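Local coordinates for protein trichothecene 3-O-acetyltransferase (Gibberella zeae, PDB 2RKT) that acetylates the 3-hydroxyl group of trichothecene mycotoxins such as deoxynivalenol, probably with acetyl-CoA as the donor, at residues 385-390 with 415-420; 165-170 with 303-308; 69-74 with 360-365. All coordinates share one frame; numbering follows the deposited sequence.

How the contacts relate
Contact 3 opens first, where strand 70-77 of a small antiparallel sheet begins. It closes at 360-365, beyond helix 342-356, and so bridges a very long span of chain. Contact 2 lies wholly within that span. It brings helix 162-176 against the loop before strand 311-319. Contact 1 follows both and closes a short loop, joining the chain that leads from strand 376-380 to strand 400-402 with the loop after strand 412-415. Contacts 1 and 2 touch: Asp166 probably hydrogen-bonds to the hydroxyl of Tyr389 and the backbone N of Gly385. Contact 3 stands apart, its nearest atoms about 11 Å from contact 2 and about 18 Å from contact 1.

Contact 1 (385-390 with 415-420); sequences GLWDYD and FMPKKP
Trp387 packs against the extended loop Pro417-Pro420 in a loop-to-loop contact that is partly buried. Segment 385-390 follows strand 376-380 of the seven-stranded sheet and leads to strand 400-402, the edge strand of the five-stranded one. Segment 415-420 leaves strand 412-415, which lies next to 376-380 in the larger sheet.

The indole is held at an edge and on one face. At the edge, Trp387 NE1 donates to Pro417 O at 2.9 Å. The carbonyl oxygen lies near the ring plane, but the N-H comes down on it from above the carbonyl plane, not on a lone pair. Over the face, Lys419 CG sits 3.8 Å from the centroid of the Trp387 six-membered ring, a CH-pi contact. Pro420 CD makes the second, 4.0 Å from the centroid of the five-membered ring. The chi1 of Trp387, -72°, puts CG opposite its carbonyl carbon and brings one face of the ring against these two residues.

The chain here crosses between the two sheets of a BAHD acyltransferase, and Asp390 begins a sequence resembling the family's DFGWG motif. Asp390 itself forms salt bridges with Arg177 and Lys397.

Pro417 also fits into the corner between Trp387 and Leu386. Its CB lies 3.5 Å from Trp387 CD1, with the two side chains at about a right angle. Its CG meets Leu386 CD1 at 3.8 Å. Val401 of strand 400-402 touches all three of these side chains.

Contact 2 (165-170 with 303-308); sequences QDAVIR and SNNYPG
Ala167, Val168 and Arg170 belong to helix 162-176, which directly follows the HXXXD signature of BAHD acyltransferases, ending here at Asp161. They face the loop 303-308, whose type I turn runs from Ser303 to Tyr306. A backbone hydrogen bond between Gly308 and Asp161 ties the same loop to the signature.

Arg170 makes the direct polar link. Its NH2 donates to Asn305 OD1 at 2.7 Å, with a nearly straight N-H (164°). The oxygen lies at the edge of the guanidinium, close to its plane, and is met almost along its C=O axis. The amide plane is turned 52° from the guanidinium. The arginine leaves the helix toward the loop, then bends at chi3 (50°), so its guanidinium runs back along the helix between Asp166 and Asn305. Its NH1 reaches Asp166 OD2 in a salt bridge whose hydrogen bond is weak, and also bonds to Tyr389 OH.

Water 2 accepts from Arg170 NH2 and donates to Asn304 O at 2.7 Å. Water 1 donates to Ala167 O and to Asn305 OD1, the latter at 3.0 Å. Beside this polar seam, Ala167 CB packs 3.7 Å from the carbonyl oxygen Asn305 O. The apolar pair is Val168 CG2 with Pro307 CB, 3.8 Å apart.

On the loop, Ser303 OG accepts from Asn305 N in an ST turn. Glu184 bonds to both Ser303 OG and Asn305 ND2. Asn305 OD1 thus receives two donors while ND2 is engaged elsewhere, so the amide's orientation is fixed. The arginine charge is probably balanced mainly by Asp166, with Asn305 a neutral acceptor.

Contact 3 (69-74 with 360-365); sequences GNTGTS and DKSNVS
The carboxylate of Asp360 has the methyl group of Thr71 over one face, with Thr71 CG2 3.7 Å from Asp360 CG. At its edge sits Ser362. Ser362 N meets Asp360 OD1 nearly head-on, at 2.9 Å. Ser362 OG lies close to the carboxylate plane and also approaches this oxygen, at a distance too short to be relied on. A second flat group, the amide of Asn70, accepts from Gly72 N at 2.8 Å, in the carbonyl plane of Asn70 OD1.

Thr71 is the residue that joins the two segments. Lys361 N donates to Thr71 OG1 at 2.9 Å, and the bond is close to straight (169°). Thr71 OG1 is also hydrogen-bonded to Pro359 O, so the hydroxyl is used both ways. A chi1 of 52° sets OG1 between the backbone N and the carbonyl carbon and turns CG2 over Asp360. The same methyl, Thr71 CG2, touches Ser362 CB at 3.9 Å.

Lys361 also links the segments through water. Waters 3 and 4 both donate to Gly72 O. Lys361 NZ donates to water 3 at 3.1 Å and more weakly to water 4. The ammonium also bonds to the carbonyls of Asn358 and Leu355, the latter at the end of helix 342-356.

This is a surface contact between the start of strand 70-77, in the hairpin it forms with strand 60-67, and the loop after helix 342-356. Each segment carries an Asx turn, one from Asn70 and one from Asp360.

Contact 1 (385-390 with 415-420)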
ATOM      1  N   GLY A 385       7.301   9.388   0.666  1.00 15.52           N
ATOM      2  CA  GLY A 385       7.587  10.805   0.817  1.00 14.42           C
ATOM      3  C   GLY A 385       6.371  11.703   0.717  1.00 14.13           C
ATOM      4  O   GLY A 385       6.544  12.928   0.622  1.00 13.40           O
ATOM      5  N   LEU A 386       5.172  11.117   0.784  1.00 13.33           N
ATOM      6  CA  LEU A 386       3.888  11.832   0.575  1.00 13.97           C
ATOM      7  C   LEU A 386       3.626  13.121   1.419  1.00 14.22           C
ATOM      8  O   LEU A 386       2.958  14.067   0.932  1.00 12.88           O
ATOM      9  CB  LEU A 386       2.696  10.874   0.746  1.00 15.02           C
ATOM     10  CG  LEU A 386       2.534   9.733  -0.264  1.00 15.45           C
ATOM     11  CD1 LEU A 386       1.628   8.613   0.318  1.00 14.38           C
ATOM     12  CD2 LEU A 386       2.053  10.236  -1.660  1.00 17.50           C
ATOM     13  N   TRP A 387       4.175  13.180   2.647  1.00 13.56           N
ATOM     14  CA  TRP A 387       3.999  14.357   3.477  1.00 13.83           C
ATOM     15  C   TRP A 387       4.633  15.631   2.919  1.00 14.36           C
ATOM     16  O   TRP A 387       4.358  16.731   3.417  1.00 13.98           O
ATOM     17  CB  TRP A 387       4.461  14.133   4.936  1.00 14.26           C
ATOM     18  CG  TRP A 387       3.541  13.220   5.760  1.00 14.06           C
ATOM     19  CD1 TRP A 387       3.656  11.865   5.888  1.00 14.53           C
ATOM     20  CD2 TRP A 387       2.412  13.602   6.557  1.00 14.59           C
ATOM     21  NE1 TRP A 387       2.677  11.385   6.737  1.00 15.29           N
ATOM     22  CE2 TRP A 387       1.904  12.431   7.155  1.00 12.25           C
ATOM     23  CE3 TRP A 387       1.795  14.831   6.847  1.00 13.51           C
ATOM     24  CZ2 TRP A 387       0.784  12.431   7.983  1.00 15.80           C
ATOM     25  CZ3 TRP A 387       0.697  14.832   7.684  1.00 13.76           C
ATOM     26  CH2 TRP A 387       0.206  13.637   8.254  1.00 17.15           C
ATOM     27  N   ASP A 388       5.519  15.492   1.930  1.00 14.69           N
ATOM     28  CA  ASP A 388       6.131  16.685   1.328  1.00 15.37           C
ATOM     29  C   ASP A 388       5.414  17.272   0.092  1.00 15.38           C
ATOM     30  O   ASP A 388       5.846  18.309  -0.444  1.00 14.33           O
ATOM     31  CB  ASP A 388       7.587  16.402   0.972  1.00 16.33           C
ATOM     32  CG  ASP A 388       8.400  17.685   0.767  1.00 19.08           C
ATOM     33  OD1 ASP A 388       8.275  18.634   1.605  1.00 17.13           O
ATOM     34  OD2 ASP A 388       9.170  17.700  -0.231  1.00 21.58           O
ATOM     35  N   TYR A 389       4.365  16.607  -0.403  1.00 15.69           N
ATOM     36  CA  TYR A 389       3.812  17.033  -1.690  1.00 15.18           C
ATOM     37  C   TYR A 389       2.719  18.071  -1.574  1.00 14.99           C
ATOM     38  O   TYR A 389       1.673  17.822  -0.967  1.00 13.27           O
ATOM     39  CB  TYR A 389       3.385  15.855  -2.555  1.00 15.08           C
ATOM     40  CG  TYR A 389       4.376  14.735  -2.585  1.00 15.12           C
ATOM     41  CD1 TYR A 389       3.933  13.406  -2.761  1.00 14.96           C
ATOM     42  CD2 TYR A 389       5.757  14.977  -2.478  1.00 14.30           C
ATOM     43  CE1 TYR A 389       4.827  12.347  -2.795  1.00 14.04           C
ATOM     44  CE2 TYR A 389       6.658  13.902  -2.431  1.00 16.15           C
ATOM     45  CZ  TYR A 389       6.180  12.591  -2.620  1.00 16.00           C
ATOM     46  OH  TYR A 389       7.036  11.505  -2.577  1.00 16.42           O
ATOM     47  N   ASP A 390       2.982  19.243  -2.138  1.00 14.37           N
ATOM     48  CA  ASP A 390       2.002  20.347  -2.159  1.00 14.98           C
ATOM     49  C   ASP A 390       1.325  20.511  -3.550  1.00 15.67           C
ATOM     50  O   ASP A 390       0.288  21.162  -3.653  1.00 16.49           O
ATOM     51  CB  ASP A 390       2.655  21.652  -1.671  1.00 14.25           C
ATOM     52  CG  ASP A 390       3.960  21.969  -2.409  1.00 14.90           C
ATOM     53  OD1 ASP A 390       3.980  21.909  -3.668  1.00 13.63           O
ATOM     54  OD2 ASP A 390       4.988  22.256  -1.720  1.00 12.72           O
ATOM     55  N   PHE A 415       1.238   0.504   7.662  1.00 15.21           N
ATOM     56  CA  PHE A 415       1.705   1.680   8.357  1.00 15.42           C
ATOM     57  C   PHE A 415       1.649   2.818   7.342  1.00 14.18           C
ATOM     58  O   PHE A 415       2.195   2.693   6.235  1.00 14.92           O
ATOM     59  CB  PHE A 415       3.149   1.535   8.876  1.00 15.31           C
ATOM     60  CG  PHE A 415       3.350   0.429   9.930  1.00 18.80           C
ATOM     61  CD1 PHE A 415       2.261  -0.128  10.612  1.00 18.85           C
ATOM     62  CD2 PHE A 415       4.654   0.015  10.266  1.00 18.26           C
ATOM     63  CE1 PHE A 415       2.439  -1.131  11.592  1.00 20.24           C
ATOM     64  CE2 PHE A 415       4.877  -0.979  11.263  1.00 20.25           C
ATOM     65  CZ  PHE A 415       3.740  -1.562  11.930  1.00 17.40           C
HETATM   66  N   MSE A 416       1.006   3.909   7.726  1.00 13.35           N
HETATM   67  CA  MSE A 416       1.047   5.173   6.966  1.00 13.25           C
HETATM   68  C   MSE A 416       2.470   5.762   6.858  1.00 14.38           C
HETATM   69  O   MSE A 416       3.331   5.494   7.733  1.00 14.83           O
HETATM   70  CB  MSE A 416       0.125   6.191   7.654  1.00 13.95           C
HETATM   71  CG  MSE A 416      -1.375   5.779   7.629  1.00 13.33           C
HETATM   72 SE   MSE A 416      -2.090   5.329   5.847  1.00 18.24          SE
HETATM   73  CE  MSE A 416      -1.954   3.408   5.870  1.00 12.92           C
ATOM     74  N   PRO A 417       2.730   6.616   5.835  1.00 14.57           N
ATOM     75  CA  PRO A 417       3.973   7.420   5.904  1.00 15.01           C
ATOM     76  C   PRO A 417       4.051   8.109   7.263  1.00 15.28           C
ATOM     77  O   PRO A 417       3.050   8.654   7.727  1.00 16.31           O
ATOM     78  CB  PRO A 417       3.772   8.521   4.835  1.00 15.06           C
ATOM     79  CG  PRO A 417       2.680   8.052   3.943  1.00 15.95           C
ATOM     80  CD  PRO A 417       1.923   6.886   4.625  1.00 14.11           C
ATOM     81  N   LYS A 418       5.214   8.057   7.891  1.00 15.10           N
ATOM     82  CA  LYS A 418       5.450   8.641   9.174  1.00 15.77           C
ATOM     83  C   LYS A 418       5.177  10.137   9.081  1.00 16.23           C
ATOM     84  O   LYS A 418       5.616  10.787   8.128  1.00 16.02           O
ATOM     85  CB  LYS A 418       6.917   8.372   9.501  1.00 17.44           C
ATOM     86  CG  LYS A 418       7.530   9.093  10.690  1.00 19.97           C
ATOM     87  CD  LYS A 418       9.019   8.807  10.568  1.00 21.11           C
ATOM     88  CE  LYS A 418       9.909   9.941  10.991  1.00 22.03           C
ATOM     89  NZ  LYS A 418      11.339   9.607  10.548  1.00 21.63           N
ATOM     90  N   LYS A 419       4.442  10.670  10.040  1.00 15.61           N
ATOM     91  CA  LYS A 419       4.204  12.084  10.085  1.00 16.81           C
ATOM     92  C   LYS A 419       5.530  12.699  10.486  1.00 17.40           C
ATOM     93  O   LYS A 419       6.311  12.073  11.207  1.00 17.54           O
ATOM     94  CB  LYS A 419       3.105  12.431  11.079  1.00 16.36           C
ATOM     95  CG  LYS A 419       2.585  13.884  10.951  1.00 18.11           C
ATOM     96  CD  LYS A 419       1.527  14.212  11.974  1.00 17.09           C
ATOM     97  CE  LYS A 419       1.247  15.732  12.011  1.00 19.21           C
ATOM     98  NZ  LYS A 419      -0.062  15.968  12.733  1.00 19.65           N
ATOM     99  N   PRO A 420       5.821  13.894   9.968  1.00 18.37           N
ATOM    100  CA  PRO A 420       7.096  14.509  10.296  1.00 18.62           C
ATOM    101  C   PRO A 420       7.335  14.832  11.765  1.00 18.58           C
ATOM    102  O   PRO A 420       8.481  14.959  12.150  1.00 18.86           O
ATOM    103  CB  PRO A 420       7.095  15.783   9.433  1.00 19.72           C
ATOM    104  CG  PRO A 420       6.196  15.443   8.286  1.00 17.33           C
ATOM    105  CD  PRO A 420       5.084  14.683   8.961  1.00 17.77           C
TER

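Contact 2 (165-170 with 303-308)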
ATOM      1  N   GLN A 165       4.406   3.985  -6.758  1.00 14.31           N
ATOM      2  CA  GLN A 165       3.323   4.953  -6.727  1.00 14.63           C
ATOM      3  C   GLN A 165       3.738   6.292  -6.117  1.00 14.67           C
ATOM      4  O   GLN A 165       3.372   7.380  -6.620  1.00 14.43           O
ATOM      5  CB  GLN A 165       2.106   4.374  -6.007  1.00 14.61           C
ATOM      6  CG  GLN A 165       0.859   5.293  -6.098  1.00 13.98           C
ATOM      7  CD  GLN A 165      -0.404   4.558  -5.701  1.00 17.54           C
ATOM      8  OE1 GLN A 165      -0.447   3.315  -5.733  1.00 18.79           O
ATOM      9  NE2 GLN A 165      -1.450   5.308  -5.351  1.00 15.18           N
ATOM     10  N   ASP A 166       4.504   6.204  -5.042  1.00 14.27           N
ATOM     11  CA  ASP A 166       5.047   7.387  -4.370  1.00 14.88           C
ATOM     12  C   ASP A 166       5.922   8.126  -5.371  1.00 14.42           C
ATOM     13  O   ASP A 166       5.881   9.356  -5.461  1.00 14.82           O
ATOM     14  CB  ASP A 166       5.915   7.001  -3.140  1.00 13.22           C
ATOM     15  CG  ASP A 166       6.430   8.224  -2.410  1.00 12.44           C
ATOM     16  OD1 ASP A 166       5.674   9.204  -2.391  1.00 13.80           O
ATOM     17  OD2 ASP A 166       7.545   8.225  -1.835  1.00 14.52           O
ATOM     18  N   ALA A 167       6.764   7.373  -6.086  1.00 15.26           N
ATOM     19  CA  ALA A 167       7.628   7.970  -7.117  1.00 14.88           C
ATOM     20  C   ALA A 167       6.811   8.729  -8.166  1.00 14.87           C
ATOM     21  O   ALA A 167       7.186   9.828  -8.554  1.00 15.77           O
ATOM     22  CB  ALA A 167       8.511   6.897  -7.798  1.00 14.58           C
ATOM     23  N   VAL A 168       5.747   8.105  -8.673  1.00 14.24           N
ATOM     24  CA  VAL A 168       4.854   8.747  -9.645  1.00 14.59           C
ATOM     25  C   VAL A 168       4.171  10.015  -9.086  1.00 14.42           C
ATOM     26  O   VAL A 168       4.214  11.106  -9.700  1.00 15.54           O
ATOM     27  CB  VAL A 168       3.767   7.778 -10.129  1.00 13.11           C
ATOM     28  CG1 VAL A 168       2.767   8.525 -11.016  1.00 15.51           C
ATOM     29  CG2 VAL A 168       4.392   6.603 -10.869  1.00 13.76           C
ATOM     30  N   ILE A 169       3.528   9.875  -7.934  1.00 14.33           N
ATOM     31  CA  ILE A 169       2.912  11.033  -7.254  1.00 14.00           C
ATOM     32  C   ILE A 169       3.926  12.178  -7.046  1.00 14.27           C
ATOM     33  O   ILE A 169       3.614  13.369  -7.249  1.00 14.59           O
ATOM     34  CB  ILE A 169       2.284  10.622  -5.891  1.00 12.69           C
ATOM     35  CG1 ILE A 169       1.180   9.595  -6.132  1.00 12.43           C
ATOM     36  CG2 ILE A 169       1.766  11.901  -5.134  1.00 10.38           C
ATOM     37  CD1 ILE A 169       0.584   8.911  -4.835  1.00 15.38           C
ATOM     38  N   ARG A 170       5.124  11.824  -6.586  1.00 14.58           N
ATOM     39  CA  ARG A 170       6.182  12.794  -6.400  1.00 14.83           C
ATOM     40  C   ARG A 170       6.501  13.568  -7.680  1.00 15.65           C
ATOM     41  O   ARG A 170       6.615  14.801  -7.662  1.00 15.10           O
ATOM     42  CB  ARG A 170       7.453  12.116  -5.902  1.00 15.82           C
ATOM     43  CG  ARG A 170       8.594  13.125  -5.645  1.00 15.86           C
ATOM     44  CD  ARG A 170       9.719  12.512  -4.795  1.00 17.32           C
ATOM     45  NE  ARG A 170      10.188  11.200  -5.283  1.00 15.33           N
ATOM     46  CZ  ARG A 170       9.966  10.027  -4.680  1.00 19.74           C
ATOM     47  NH1 ARG A 170       9.267   9.971  -3.539  1.00 17.28           N
ATOM     48  NH2 ARG A 170      10.456   8.905  -5.209  1.00 16.22           N
ATOM     49  N   SER A 303      16.868   2.070  -8.778  1.00 18.31           N
ATOM     50  CA  SER A 303      16.525   3.404  -8.273  1.00 17.13           C
ATOM     51  C   SER A 303      15.246   3.448  -7.418  1.00 17.19           C
ATOM     52  O   SER A 303      14.239   2.809  -7.738  1.00 15.50           O
ATOM     53  CB  SER A 303      16.280   4.373  -9.437  1.00 16.88           C
ATOM     54  OG  SER A 303      15.965   5.672  -8.911  1.00 17.58           O
ATOM     55  N   ASN A 304      15.287   4.270  -6.381  1.00 16.24           N
ATOM     56  CA  ASN A 304      14.089   4.640  -5.622  1.00 17.45           C
ATOM     57  C   ASN A 304      12.964   5.270  -6.483  1.00 17.86           C
ATOM     58  O   ASN A 304      11.783   5.239  -6.089  1.00 17.21           O
ATOM     59  CB  ASN A 304      14.474   5.573  -4.473  1.00 17.84           C
ATOM     60  CG  ASN A 304      13.317   5.789  -3.470  1.00 19.40           C
ATOM     61  OD1 ASN A 304      12.838   4.832  -2.862  1.00 17.58           O
ATOM     62  ND2 ASN A 304      12.905   7.040  -3.284  1.00 16.40           N
ATOM     63  N   ASN A 305      13.341   5.814  -7.657  1.00 17.52           N
ATOM     64  CA  ASN A 305      12.411   6.463  -8.552  1.00 18.15           C
ATOM     65  C   ASN A 305      11.826   5.539  -9.619  1.00 17.46           C
ATOM     66  O   ASN A 305      10.924   5.940 -10.373  1.00 16.48           O
ATOM     67  CB  ASN A 305      13.007   7.755  -9.143  1.00 18.41           C
ATOM     68  CG  ASN A 305      13.182   8.830  -8.097  1.00 21.51           C
ATOM     69  OD1 ASN A 305      12.308   9.021  -7.227  1.00 24.02           O
ATOM     70  ND2 ASN A 305      14.313   9.535  -8.148  1.00 22.07           N
ATOM     71  N   TYR A 306      12.259   4.269  -9.617  1.00 16.20           N
ATOM     72  CA  TYR A 306      11.595   3.260 -10.447  1.00 15.11           C
ATOM     73  C   TYR A 306      10.107   3.118 -10.045  1.00 14.38           C
ATOM     74  O   TYR A 306       9.819   2.833  -8.880  1.00 14.81           O
ATOM     75  CB  TYR A 306      12.357   1.929 -10.342  1.00 13.39           C
ATOM     76  CG  TYR A 306      11.717   0.826 -11.138  1.00 14.04           C
ATOM     77  CD1 TYR A 306      11.737   0.870 -12.531  1.00 13.93           C
ATOM     78  CD2 TYR A 306      11.103  -0.262 -10.509  1.00 14.49           C
ATOM     79  CE1 TYR A 306      11.110  -0.099 -13.304  1.00 15.43           C
ATOM     80  CE2 TYR A 306      10.507  -1.271 -11.268  1.00  9.99           C
ATOM     81  CZ  TYR A 306      10.516  -1.168 -12.679  1.00 13.16           C
ATOM     82  OH  TYR A 306       9.955  -2.132 -13.515  1.00 15.08           O
ATOM     83  N   PRO A 307       9.173   3.352 -10.998  1.00 14.84           N
ATOM     84  CA  PRO A 307       7.728   3.398 -10.748  1.00 14.44           C
ATOM     85  C   PRO A 307       6.955   2.088 -10.778  1.00 14.82           C
ATOM     86  O   PRO A 307       5.721   2.125 -10.676  1.00 16.44           O
ATOM     87  CB  PRO A 307       7.223   4.292 -11.876  1.00 15.11           C
ATOM     88  CG  PRO A 307       8.201   4.002 -13.037  1.00 13.88           C
ATOM     89  CD  PRO A 307       9.501   3.725 -12.404  1.00 15.16           C
ATOM     90  N   GLY A 308       7.638   0.959 -10.911  1.00 14.60           N
ATOM     91  CA  GLY A 308       6.983  -0.308 -11.085  1.00 15.35           C
ATOM     92  C   GLY A 308       6.664  -1.035  -9.802  1.00 16.30           C
ATOM     93  O   GLY A 308       6.469  -0.417  -8.720  1.00 16.18           O
TER
HETATM   94  O   HOH W   1      10.010  10.413  -8.542  1.00 27.06           O
HETATM   95  O   HOH W   2       9.686   6.145  -4.636  1.00 13.26           O

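Contact 3 (69-74 with 360-365)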
ATOM      1  N   GLY A  69      -4.486 -22.770 -20.135  1.00 35.42           N
ATOM      2  CA  GLY A  69      -3.337 -22.887 -19.228  1.00 35.07           C
ATOM      3  C   GLY A  69      -2.287 -21.798 -19.410  1.00 34.35           C
ATOM      4  O   GLY A  69      -1.107 -21.992 -19.119  1.00 34.86           O
ATOM      5  N   ASN A  70      -2.716 -20.647 -19.909  1.00 33.22           N
ATOM      6  CA  ASN A  70      -1.887 -19.453 -19.889  1.00 31.96           C
ATOM      7  C   ASN A  70      -2.728 -18.316 -19.304  1.00 30.16           C
ATOM      8  O   ASN A  70      -3.763 -17.934 -19.867  1.00 30.28           O
ATOM      9  CB  ASN A  70      -1.322 -19.149 -21.295  1.00 32.46           C
ATOM     10  CG  ASN A  70      -0.360 -17.972 -21.296  1.00 33.55           C
ATOM     11  OD1 ASN A  70      -0.669 -16.914 -20.766  1.00 35.68           O
ATOM     12  ND2 ASN A  70       0.823 -18.165 -21.869  1.00 34.97           N
ATOM     13  N   THR A  71      -2.336 -17.799 -18.149  1.00 28.75           N
ATOM     14  CA  THR A  71      -3.174 -16.752 -17.511  1.00 28.52           C
ATOM     15  C   THR A  71      -2.994 -15.332 -18.111  1.00 27.94           C
ATOM     16  O   THR A  71      -3.610 -14.362 -17.620  1.00 28.62           O
ATOM     17  CB  THR A  71      -2.987 -16.687 -15.983  1.00 28.05           C
ATOM     18  OG1 THR A  71      -1.599 -16.587 -15.706  1.00 27.59           O
ATOM     19  CG2 THR A  71      -3.545 -17.937 -15.324  1.00 29.13           C
ATOM     20  N   GLY A  72      -2.173 -15.214 -19.158  1.00 26.66           N
ATOM     21  CA  GLY A  72      -2.029 -13.933 -19.867  1.00 26.84           C
ATOM     22  C   GLY A  72      -0.814 -13.109 -19.470  1.00 25.37           C
ATOM     23  O   GLY A  72      -0.090 -13.431 -18.536  1.00 25.35           O
ATOM     24  N   THR A  73      -0.583 -12.036 -20.226  1.00 25.90           N
ATOM     25  CA  THR A  73       0.492 -11.076 -19.963  1.00 23.79           C
ATOM     26  C   THR A  73      -0.156  -9.700 -20.123  1.00 22.94           C
ATOM     27  O   THR A  73      -0.902  -9.475 -21.079  1.00 23.29           O
ATOM     28  CB  THR A  73       1.667 -11.229 -20.977  1.00 24.89           C
ATOM     29  OG1 THR A  73       2.229 -12.532 -20.859  1.00 24.05           O
ATOM     30  CG2 THR A  73       2.783 -10.208 -20.684  1.00 22.96           C
ATOM     31  N   SER A  74       0.137  -8.813 -19.169  1.00 21.48           N
ATOM     32  CA  SER A  74      -0.380  -7.470 -19.146  1.00 20.53           C
ATOM     33  C   SER A  74       0.699  -6.496 -19.536  1.00 19.12           C
ATOM     34  O   SER A  74       1.888  -6.715 -19.257  1.00 18.65           O
ATOM     35  CB  SER A  74      -0.845  -7.123 -17.752  1.00 21.14           C
ATOM     36  OG  SER A  74      -2.081  -7.744 -17.503  1.00 22.50           O
ATOM     37  N   ASP A 360       0.830 -20.183 -16.445  1.00 29.46           N
ATOM     38  CA  ASP A 360      -0.270 -20.024 -15.520  1.00 28.93           C
ATOM     39  C   ASP A 360       0.312 -19.486 -14.203  1.00 28.40           C
ATOM     40  O   ASP A 360       1.070 -20.169 -13.530  1.00 27.77           O
ATOM     41  CB  ASP A 360      -0.974 -21.366 -15.313  1.00 29.71           C
ATOM     42  CG  ASP A 360      -2.213 -21.240 -14.469  1.00 30.33           C
ATOM     43  OD1 ASP A 360      -2.202 -20.463 -13.499  1.00 32.75           O
ATOM     44  OD2 ASP A 360      -3.211 -21.902 -14.778  1.00 29.69           O
ATOM     45  N   LYS A 361      -0.015 -18.239 -13.875  1.00 27.17           N
ATOM     46  CA  LYS A 361       0.525 -17.570 -12.694  1.00 26.33           C
ATOM     47  C   LYS A 361      -0.521 -17.473 -11.590  1.00 26.56           C
ATOM     48  O   LYS A 361      -0.358 -16.684 -10.637  1.00 25.44           O
ATOM     49  CB  LYS A 361       1.023 -16.160 -13.090  1.00 25.67           C
ATOM     50  CG  LYS A 361       2.253 -16.208 -13.929  1.00 23.69           C
ATOM     51  CD  LYS A 361       2.561 -14.864 -14.607  1.00 22.29           C
ATOM     52  CE  LYS A 361       3.928 -14.880 -15.253  1.00 24.21           C
ATOM     53  NZ  LYS A 361       3.967 -15.857 -16.410  1.00 24.48           N
ATOM     54  N   SER A 362      -1.601 -18.265 -11.720  1.00 26.48           N
ATOM     55  CA  SER A 362      -2.769 -18.097 -10.859  1.00 27.03           C
ATOM     56  C   SER A 362      -2.595 -18.747  -9.465  1.00 26.89           C
ATOM     57  O   SER A 362      -3.381 -18.536  -8.572  1.00 25.91           O
ATOM     58  CB  SER A 362      -4.030 -18.608 -11.557  1.00 28.35           C
ATOM     59  OG  SER A 362      -3.934 -20.003 -11.799  1.00 27.61           O
ATOM     60  N   ASN A 363      -1.518 -19.492  -9.289  1.00 27.26           N
ATOM     61  CA  ASN A 363      -1.247 -20.184  -8.039  1.00 27.52           C
ATOM     62  C   ASN A 363      -0.099 -19.547  -7.260  1.00 27.03           C
ATOM     63  O   ASN A 363       0.521 -20.184  -6.410  1.00 27.58           O
ATOM     64  CB  ASN A 363      -0.995 -21.663  -8.349  1.00 26.95           C
ATOM     65  CG  ASN A 363      -2.096 -22.245  -9.206  1.00 30.55           C
ATOM     66  OD1 ASN A 363      -3.278 -22.088  -8.876  1.00 29.56           O
ATOM     67  ND2 ASN A 363      -1.728 -22.837 -10.368  1.00 32.37           N
ATOM     68  N   VAL A 364       0.200 -18.283  -7.570  1.00 26.01           N
ATOM     69  CA  VAL A 364       1.250 -17.565  -6.844  1.00 25.17           C
ATOM     70  C   VAL A 364       0.604 -16.413  -6.087  1.00 24.46           C
ATOM     71  O   VAL A 364      -0.226 -15.672  -6.646  1.00 23.48           O
ATOM     72  CB  VAL A 364       2.388 -17.016  -7.773  1.00 26.02           C
ATOM     73  CG1 VAL A 364       3.432 -16.219  -6.961  1.00 25.65           C
ATOM     74  CG2 VAL A 364       3.051 -18.138  -8.551  1.00 27.30           C
ATOM     75  N   SER A 365       0.970 -16.287  -4.812  1.00 23.43           N
ATOM     76  CA  SER A 365       0.490 -15.192  -3.988  1.00 23.14           C
ATOM     77  C   SER A 365       1.527 -14.919  -2.929  1.00 22.42           C
ATOM     78  O   SER A 365       2.069 -15.870  -2.348  1.00 21.88           O
ATOM     79  CB  SER A 365      -0.797 -15.597  -3.303  1.00 22.96           C
ATOM     80  OG  SER A 365      -1.158 -14.626  -2.333  1.00 24.48           O
TER
HETATM   81  O   HOH W   3       1.417 -15.784 -18.119  1.00 24.16           O
HETATM   82  O   HOH W   4       3.022 -13.256 -17.807  1.00 34.89           O